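Succinyl-CoA ligase (ADP-forming) subunit alpha (Methanosaeta concilii, PDB 6HXI) is a coenzyme A-binding protein that joins a CoA-ligase region to a citrate synthase-like C-terminal region and assembles with a citrate lyase chain. Local coordinates at residues F393-F404 / L547-F558; V116-A125 / G203-N211. All blocks are in the same frame, centred on the assembly; numbering follows the deposited sequence.

Interaction 1: F393-F404 / L547-F558; sequences FKKELPEYAAHF and LFIDLMSSCGAF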
# COMPACT_ATOMS: atom_id res chain seq x y z
N PHE B 393 19.35 14.37 -0.89
CA PHE B 393 19.67 15.78 -1.18
C PHE B 393 20.80 15.94 -2.14
O PHE B 393 21.10 17.07 -2.53
CB PHE B 393 19.90 16.59 0.10
CG PHE B 393 18.82 16.44 1.13
CD1 PHE B 393 18.84 15.38 2.05
CD2 PHE B 393 17.78 17.35 1.21
CE1 PHE B 393 17.82 15.22 2.99
CE2 PHE B 393 16.77 17.20 2.17
CZ PHE B 393 16.79 16.13 3.04
N LYS B 394 21.42 14.81 -2.54
CA LYS B 394 22.61 14.76 -3.40
C LYS B 394 23.73 15.64 -2.80
O LYS B 394 24.32 16.46 -3.49
CB LYS B 394 22.28 15.08 -4.86
CG LYS B 394 21.45 13.99 -5.52
CD LYS B 394 21.36 14.16 -7.03
CE LYS B 394 20.52 15.33 -7.41
NZ LYS B 394 20.66 15.67 -8.85
N LYS B 395 23.91 15.53 -1.46
CA LYS B 395 24.90 16.30 -0.72
C LYS B 395 25.73 15.45 0.20
O LYS B 395 25.24 14.52 0.80
CB LYS B 395 24.24 17.40 0.14
CG LYS B 395 23.48 18.47 -0.63
CD LYS B 395 24.41 19.45 -1.31
CE LYS B 395 23.75 20.04 -2.52
NZ LYS B 395 22.54 20.82 -2.18
N GLU B 396 26.97 15.86 0.39
CA GLU B 396 27.87 15.28 1.37
C GLU B 396 27.64 16.22 2.54
O GLU B 396 28.07 17.36 2.50
CB GLU B 396 29.33 15.30 0.88
CG GLU B 396 30.24 14.51 1.81
CD GLU B 396 31.58 14.02 1.29
OE1 GLU B 396 32.27 13.31 2.06
OE2 GLU B 396 31.94 14.34 0.13
N LEU B 397 26.82 15.80 3.49
CA LEU B 397 26.41 16.72 4.56
C LEU B 397 27.45 16.82 5.62
O LEU B 397 28.10 15.82 5.90
CB LEU B 397 25.09 16.25 5.22
CG LEU B 397 23.83 16.31 4.37
CD1 LEU B 397 22.75 15.61 5.06
CD2 LEU B 397 23.40 17.76 4.11
N PRO B 398 27.52 17.98 6.33
CA PRO B 398 28.45 18.05 7.47
C PRO B 398 27.97 17.11 8.58
O PRO B 398 26.79 16.75 8.61
CB PRO B 398 28.42 19.52 7.89
CG PRO B 398 27.27 20.12 7.20
CD PRO B 398 26.77 19.24 6.13
N GLU B 399 28.89 16.70 9.45
CA GLU B 399 28.62 15.80 10.58
C GLU B 399 27.41 16.18 11.43
O GLU B 399 26.59 15.31 11.70
CB GLU B 399 29.88 15.62 11.47
CG GLU B 399 30.94 14.80 10.73
CD GLU B 399 32.25 14.49 11.42
OE1 GLU B 399 32.22 14.20 12.64
OE2 GLU B 399 33.29 14.48 10.73
N TYR B 400 27.23 17.48 11.79
CA TYR B 400 26.07 17.89 12.58
C TYR B 400 24.73 17.69 11.84
O TYR B 400 23.72 17.45 12.49
CB TYR B 400 26.17 19.35 13.11
CG TYR B 400 26.00 20.38 12.02
CD1 TYR B 400 27.08 20.81 11.26
CD2 TYR B 400 24.73 20.84 11.65
CE1 TYR B 400 26.93 21.71 10.22
CE2 TYR B 400 24.55 21.68 10.55
CZ TYR B 400 25.66 22.11 9.84
OH TYR B 400 25.60 23.02 8.81
N ALA B 401 24.72 17.85 10.51
CA ALA B 401 23.50 17.67 9.72
C ALA B 401 23.14 16.15 9.63
O ALA B 401 22.01 15.78 9.91
CB ALA B 401 23.68 18.29 8.32
N ALA B 402 24.11 15.28 9.29
CA ALA B 402 23.91 13.83 9.20
C ALA B 402 23.48 13.26 10.58
O ALA B 402 22.59 12.44 10.63
CB ALA B 402 25.19 13.16 8.72
N HIS B 403 24.06 13.75 11.69
CA HIS B 403 23.66 13.30 13.02
C HIS B 403 22.29 13.79 13.40
O HIS B 403 21.58 13.10 14.11
CB HIS B 403 24.69 13.73 14.08
CG HIS B 403 24.44 13.14 15.44
ND1 HIS B 403 23.58 13.76 16.37
CD2 HIS B 403 24.96 12.03 16.02
CE1 HIS B 403 23.63 13.02 17.47
NE2 HIS B 403 24.45 11.97 17.32
N PHE B 404 21.90 14.99 12.95
CA PHE B 404 20.57 15.50 13.18
C PHE B 404 19.53 14.61 12.51
O PHE B 404 18.53 14.27 13.13
CB PHE B 404 20.45 16.96 12.71
CG PHE B 404 19.13 17.57 13.07
CD1 PHE B 404 18.84 17.92 14.39
CD2 PHE B 404 18.15 17.76 12.11
CE1 PHE B 404 17.58 18.45 14.73
CE2 PHE B 404 16.90 18.31 12.45
CZ PHE B 404 16.62 18.62 13.76
N LEU B 547 13.72 23.15 12.36
CA LEU B 547 15.16 22.89 12.45
C LEU B 547 15.72 22.34 11.15
O LEU B 547 16.89 22.55 10.86
CB LEU B 547 15.53 22.00 13.64
CG LEU B 547 15.29 22.64 15.01
CD1 LEU B 547 15.54 21.64 16.10
CD2 LEU B 547 16.14 23.84 15.19
N PHE B 548 14.86 21.68 10.36
CA PHE B 548 15.31 21.16 9.08
C PHE B 548 15.61 22.30 8.08
O PHE B 548 16.63 22.25 7.39
CB PHE B 548 14.39 20.10 8.51
CG PHE B 548 15.23 19.08 7.78
CD1 PHE B 548 15.60 19.27 6.45
CD2 PHE B 548 15.69 17.94 8.43
CE1 PHE B 548 16.41 18.36 5.79
CE2 PHE B 548 16.52 17.03 7.78
CZ PHE B 548 16.87 17.24 6.46
N ILE B 549 14.79 23.38 8.11
CA ILE B 549 15.06 24.61 7.33
C ILE B 549 16.39 25.21 7.82
O ILE B 549 17.22 25.62 7.01
CB ILE B 549 13.91 25.67 7.42
CG1 ILE B 549 12.53 25.09 6.98
CG2 ILE B 549 14.27 26.98 6.64
CD1 ILE B 549 12.56 24.41 5.69
N ASP B 550 16.59 25.28 9.15
CA ASP B 550 17.86 25.81 9.70
C ASP B 550 19.08 24.98 9.31
O ASP B 550 20.13 25.54 9.04
CB ASP B 550 17.78 25.97 11.20
CG ASP B 550 17.03 27.22 11.60
OD1 ASP B 550 17.05 28.24 10.79
OD2 ASP B 550 16.45 27.23 12.73
N LEU B 551 18.95 23.65 9.26
CA LEU B 551 20.02 22.73 8.86
C LEU B 551 20.42 23.08 7.40
O LEU B 551 21.62 23.21 7.08
CB LEU B 551 19.46 21.28 8.96
CG LEU B 551 20.39 20.12 8.58
CD1 LEU B 551 19.94 18.84 9.25
CD2 LEU B 551 20.36 19.84 7.08
N MET B 552 19.41 23.20 6.52
CA MET B 552 19.62 23.52 5.11
C MET B 552 20.26 24.89 4.92
O MET B 552 21.18 24.99 4.12
CB MET B 552 18.33 23.38 4.33
CG MET B 552 17.96 21.94 4.09
SD MET B 552 16.56 21.83 2.99
CE MET B 552 15.28 22.48 4.00
N SER B 553 19.82 25.90 5.69
CA SER B 553 20.44 27.23 5.68
C SER B 553 21.87 27.16 6.23
O SER B 553 22.72 27.92 5.78
CB SER B 553 19.63 28.20 6.53
OG SER B 553 18.36 28.42 5.94
N SER B 554 22.15 26.27 7.20
CA SER B 554 23.51 26.10 7.77
C SER B 554 24.44 25.43 6.74
O SER B 554 25.59 25.82 6.68
CB SER B 554 23.48 25.29 9.06
OG SER B 554 22.79 25.95 10.10
N CYS B 555 23.93 24.46 5.92
CA CYS B 555 24.74 23.79 4.88
C CYS B 555 25.31 24.83 3.86
O CYS B 555 26.46 24.71 3.45
CB CYS B 555 23.97 22.64 4.19
SG CYS B 555 24.51 22.26 2.49
N GLY B 556 24.53 25.87 3.54
CA GLY B 556 24.91 26.93 2.62
C GLY B 556 24.75 26.60 1.15
O GLY B 556 24.69 27.51 0.33
N ALA B 557 24.66 25.29 0.79
CA ALA B 557 24.56 24.85 -0.61
C ALA B 557 23.13 24.86 -1.21
O ALA B 557 22.95 24.56 -2.40
CB ALA B 557 25.20 23.48 -0.78
N PHE B 558 22.14 25.26 -0.40
CA PHE B 558 20.77 25.36 -0.84
C PHE B 558 20.32 26.83 -0.93
O PHE B 558 20.44 27.57 0.04
CB PHE B 558 19.82 24.60 0.11
CG PHE B 558 20.21 23.19 0.49
CD1 PHE B 558 19.85 22.11 -0.31
CD2 PHE B 558 20.85 22.92 1.69
CE1 PHE B 558 20.15 20.80 0.07
CE2 PHE B 558 21.13 21.61 2.09
CZ PHE B 558 20.79 20.56 1.27
O HOH W 1 27.93 23.59 7.37
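Apolar side chains from Ala401 and Phe404 pack against Leu551 and Leu547 where two nearly antiparallel helices meet in the citrate synthase-like region. The short axes of 399-404 and 547-555 approach to 10.4 Å at 157°. Ala401 CB lies 3.8 Å from Leu551 CG. Phe404 holds CG anti to its backbone nitrogen (chi1 -174°). This sends its ring across the gap, where CD2 meets Leu551 CD1 at 3.5 Å and CZ meets Leu547 CB at 3.6 Å. Phe393, ahead of helix 399-404, lies near-parallel to Phe548 of helix 547-555 (planes at 26°). The rings are strongly offset, with little of one above the other, and their centroids are 5.6 Å apart. Lys395 bends at chi2 and chi4, and its NZ makes an off-centre cation-pi contact with Phe558, 3.8 Å from the ring centroid. Met552 CG lies over one face of the Phe558 ring. Along one flank, water 1 is 2.8 Å from Tyr400 OH and donates a weak bond to Ser554 O. Cys555, the residue after Ser554, forms a disulfide with Cys618 of a second subunit. The helices are thus joined mainly by apolar packing, with one water and one cation-pi pair as the polar links.

Interaction 2: V116-A125 / G203-N211; sequences VPERQSRVMA and GGDRYPGSN
Arg122 runs alongside the Tyr207 ring, both side chains heading in one direction. Arg122 is modelled in two conformers, and this geometry belongs to one of them. Bent at chi3 (-70°) and turned again at chi4, its chain brings the guanidinium nearly perpendicular to the ring, at 87°, with NH2 over one face. Arg122 CZ is 4.4 Å from the Tyr207 ring centroid and almost on the normal, a cation-pi contact. Arg122 CD adds a CH-pi contact. Tyr207 holds CG anti to its carbonyl carbon (chi1 -59°), which places the ring where it meets both Arg122 and Glu118. Glu118 takes another approach: its CB is 3.6 Å from Tyr207 CD2, while OE1 reaches the ring edge in plane. OE1 and Tyr207 OH are both hydrogen-bonded to the citrate lyase chain, through its Gln3 and Ser124. Ser121 CB comes within 3.1 Å of Tyr207 O. Helix 118-130 is the crossover between parallel strands 108-111 and 134-136 of the Rossmann-like sheet. Segment 203-211 is the loop after strand 196-201 of the second sheet. Asp205, whose side chain is about 8 Å from bound coenzyme A, joins the two through water. Water 2 links its OD2 to Val116 O and Ser121 OG, and water 3 links it to Val116 N. Water 4 bridges Arg206 N and Glu118 OE2. Further along the helix, Ala125 CA makes a C-H...O contact with Gly209 O at 3.6 Å.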
# COMPACT_ATOMS: atom_id res chain seq x y z
N VAL B 116 34.12 -35.09 -18.48
CA VAL B 116 33.38 -36.26 -18.04
C VAL B 116 34.37 -37.42 -17.82
O VAL B 116 35.17 -37.70 -18.72
CB VAL B 116 32.23 -36.65 -19.03
CG1 VAL B 116 31.50 -37.92 -18.58
CG2 VAL B 116 31.24 -35.50 -19.22
N PRO B 117 34.34 -38.13 -16.66
CA PRO B 117 35.27 -39.26 -16.46
C PRO B 117 35.23 -40.27 -17.58
O PRO B 117 34.17 -40.53 -18.15
CB PRO B 117 34.79 -39.90 -15.15
CG PRO B 117 34.17 -38.78 -14.42
CD PRO B 117 33.48 -37.93 -15.48
N GLU B 118 36.40 -40.85 -17.89
CA GLU B 118 36.55 -41.86 -18.95
C GLU B 118 35.70 -43.10 -18.65
O GLU B 118 35.07 -43.63 -19.57
CB GLU B 118 38.02 -42.20 -19.15
CG GLU B 118 38.79 -41.07 -19.81
CD GLU B 118 40.31 -41.09 -19.77
OE1 GLU B 118 40.89 -42.14 -19.41
OE2 GLU B 118 40.91 -40.05 -20.11
N ARG B 119 35.62 -43.50 -17.36
CA ARG B 119 34.80 -44.64 -16.94
C ARG B 119 33.29 -44.44 -17.23
O ARG B 119 32.65 -45.36 -17.75
CB ARG B 119 35.05 -45.02 -15.47
CG ARG B 119 34.10 -46.12 -15.00
CD ARG B 119 34.52 -46.88 -13.77
NE ARG B 119 33.50 -47.89 -13.47
CZ ARG B 119 33.40 -49.08 -14.06
NH1 ARG B 119 32.42 -49.91 -13.73
NH2 ARG B 119 34.30 -49.46 -14.97
N GLN B 120 32.75 -43.25 -16.93
CA GLN B 120 31.37 -42.84 -17.18
C GLN B 120 31.06 -42.86 -18.68
O GLN B 120 30.01 -43.39 -19.07
CB GLN B 120 31.13 -41.44 -16.60
CG GLN B 120 31.01 -41.42 -15.07
CD GLN B 120 30.78 -40.04 -14.51
OE1 GLN B 120 30.30 -39.13 -15.19
NE2 GLN B 120 31.16 -39.83 -13.26
N SER B 121 31.99 -42.34 -19.52
CA SER B 121 31.83 -42.34 -20.99
C SER B 121 31.79 -43.76 -21.54
O SER B 121 30.96 -44.04 -22.40
CB SER B 121 32.93 -41.53 -21.64
OG SER B 121 32.70 -40.18 -21.32
N ARG B 122 32.67 -44.66 -21.04
CA ARG B 122 32.69 -46.07 -21.44
C ARG B 122 31.35 -46.74 -21.07
O ARG B 122 30.80 -47.49 -21.87
CB ARG B 122 33.83 -46.82 -20.75
CG ARG B 122 35.19 -46.54 -21.31
CD ARG B 122 36.19 -47.60 -20.86
NE ARG B 122 36.50 -47.51 -19.43
CZ ARG B 122 37.43 -46.71 -18.91
NH1 ARG B 122 37.65 -46.70 -17.60
NH2 ARG B 122 38.16 -45.93 -19.70
N VAL B 123 30.82 -46.44 -19.87
CA VAL B 123 29.51 -46.99 -19.42
C VAL B 123 28.36 -46.43 -20.29
O VAL B 123 27.45 -47.19 -20.61
CB VAL B 123 29.27 -46.83 -17.90
CG1 VAL B 123 27.84 -47.23 -17.53
CG2 VAL B 123 30.29 -47.64 -17.10
N MET B 124 28.44 -45.15 -20.72
CA MET B 124 27.42 -44.56 -21.59
C MET B 124 27.45 -45.19 -22.99
O MET B 124 26.40 -45.55 -23.51
CB MET B 124 27.57 -43.03 -21.68
CG MET B 124 27.22 -42.34 -20.39
SD MET B 124 27.14 -40.54 -20.47
CE MET B 124 28.84 -40.11 -20.59
N ALA B 125 28.67 -45.35 -23.56
CA ALA B 125 28.94 -45.96 -24.86
C ALA B 125 28.43 -47.37 -24.91
O ALA B 125 27.73 -47.71 -25.86
CB ALA B 125 30.44 -45.94 -25.17
N GLY B 203 33.75 -35.65 -30.32
CA GLY B 203 34.39 -35.11 -29.12
C GLY B 203 35.84 -35.53 -29.07
O GLY B 203 36.25 -36.40 -29.84
N GLY B 204 36.61 -34.93 -28.18
CA GLY B 204 38.03 -35.23 -28.05
C GLY B 204 38.42 -36.12 -26.89
O GLY B 204 39.60 -36.22 -26.54
N ASP B 205 37.45 -36.79 -26.29
CA ASP B 205 37.72 -37.67 -25.17
C ASP B 205 38.30 -39.01 -25.64
O ASP B 205 37.99 -39.47 -26.74
CB ASP B 205 36.45 -37.85 -24.31
CG ASP B 205 36.04 -36.64 -23.45
OD1 ASP B 205 36.86 -35.73 -23.26
OD2 ASP B 205 34.91 -36.63 -22.95
N ARG B 206 39.15 -39.64 -24.80
CA ARG B 206 39.77 -40.94 -25.10
C ARG B 206 38.74 -42.06 -25.36
O ARG B 206 38.99 -42.94 -26.18
CB ARG B 206 40.77 -41.35 -23.99
CG ARG B 206 41.76 -42.40 -24.48
CD ARG B 206 42.96 -42.62 -23.56
NE ARG B 206 43.93 -41.53 -23.62
CZ ARG B 206 45.00 -41.53 -24.41
NH1 ARG B 206 45.84 -40.50 -24.40
NH2 ARG B 206 45.24 -42.56 -25.21
N TYR B 207 37.59 -42.02 -24.66
CA TYR B 207 36.53 -43.03 -24.76
C TYR B 207 35.24 -42.36 -25.15
O TYR B 207 34.50 -41.90 -24.28
CB TYR B 207 36.41 -43.82 -23.43
CG TYR B 207 37.71 -44.51 -23.07
CD1 TYR B 207 38.02 -45.77 -23.58
CD2 TYR B 207 38.66 -43.88 -22.26
CE1 TYR B 207 39.24 -46.39 -23.29
CE2 TYR B 207 39.88 -44.49 -21.97
CZ TYR B 207 40.16 -45.74 -22.48
OH TYR B 207 41.37 -46.33 -22.20
N PRO B 208 34.96 -42.18 -26.46
CA PRO B 208 33.72 -41.45 -26.82
C PRO B 208 32.47 -42.33 -26.73
O PRO B 208 32.59 -43.54 -26.60
CB PRO B 208 34.01 -40.99 -28.25
CG PRO B 208 34.93 -42.10 -28.82
CD PRO B 208 35.71 -42.63 -27.66
N GLY B 209 31.29 -41.71 -26.79
CA GLY B 209 30.01 -42.40 -26.77
C GLY B 209 29.82 -43.20 -28.04
O GLY B 209 29.24 -44.29 -28.02
N SER B 210 30.36 -42.66 -29.16
CA SER B 210 30.35 -43.28 -30.48
C SER B 210 31.67 -42.94 -31.15
O SER B 210 32.18 -41.82 -31.02
CB SER B 210 29.18 -42.77 -31.32
OG SER B 210 29.17 -41.35 -31.41
N ASN B 211 32.26 -43.92 -31.82
CA ASN B 211 33.52 -43.78 -32.53
C ASN B 211 33.26 -43.21 -33.91
O ASN B 211 32.12 -43.19 -34.36
CB ASN B 211 34.24 -45.15 -32.60
CG ASN B 211 34.77 -45.57 -31.24
OD1 ASN B 211 34.16 -46.36 -30.52
ND2 ASN B 211 35.87 -44.93 -30.81
O HOH W 2 34.88 -38.70 -21.38
O HOH W 3 33.83 -34.81 -21.25
O HOH W 4 39.11 -38.79 -22.13

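The two contacts lie on opposite sides of the chain's centre, their centres about 70 Å apart, and share no helix, strand or loop. Interaction 2 is buried. It joins a helix of one sheet to a loop of another, close to coenzyme A and the citrate lyase chain. Interaction 1 is only partly buried. It pairs two helices of the all-helical region, beside a second copy of the same protein. Both contain a cation-pi pair, but the settings differ. In interaction 1 it borders a greasy helix interface with a single water. In interaction 2 it accompanies three bridging waters and the carboxylates of Glu118, which is buried, and Asp205, so polar chemistry has the larger share there.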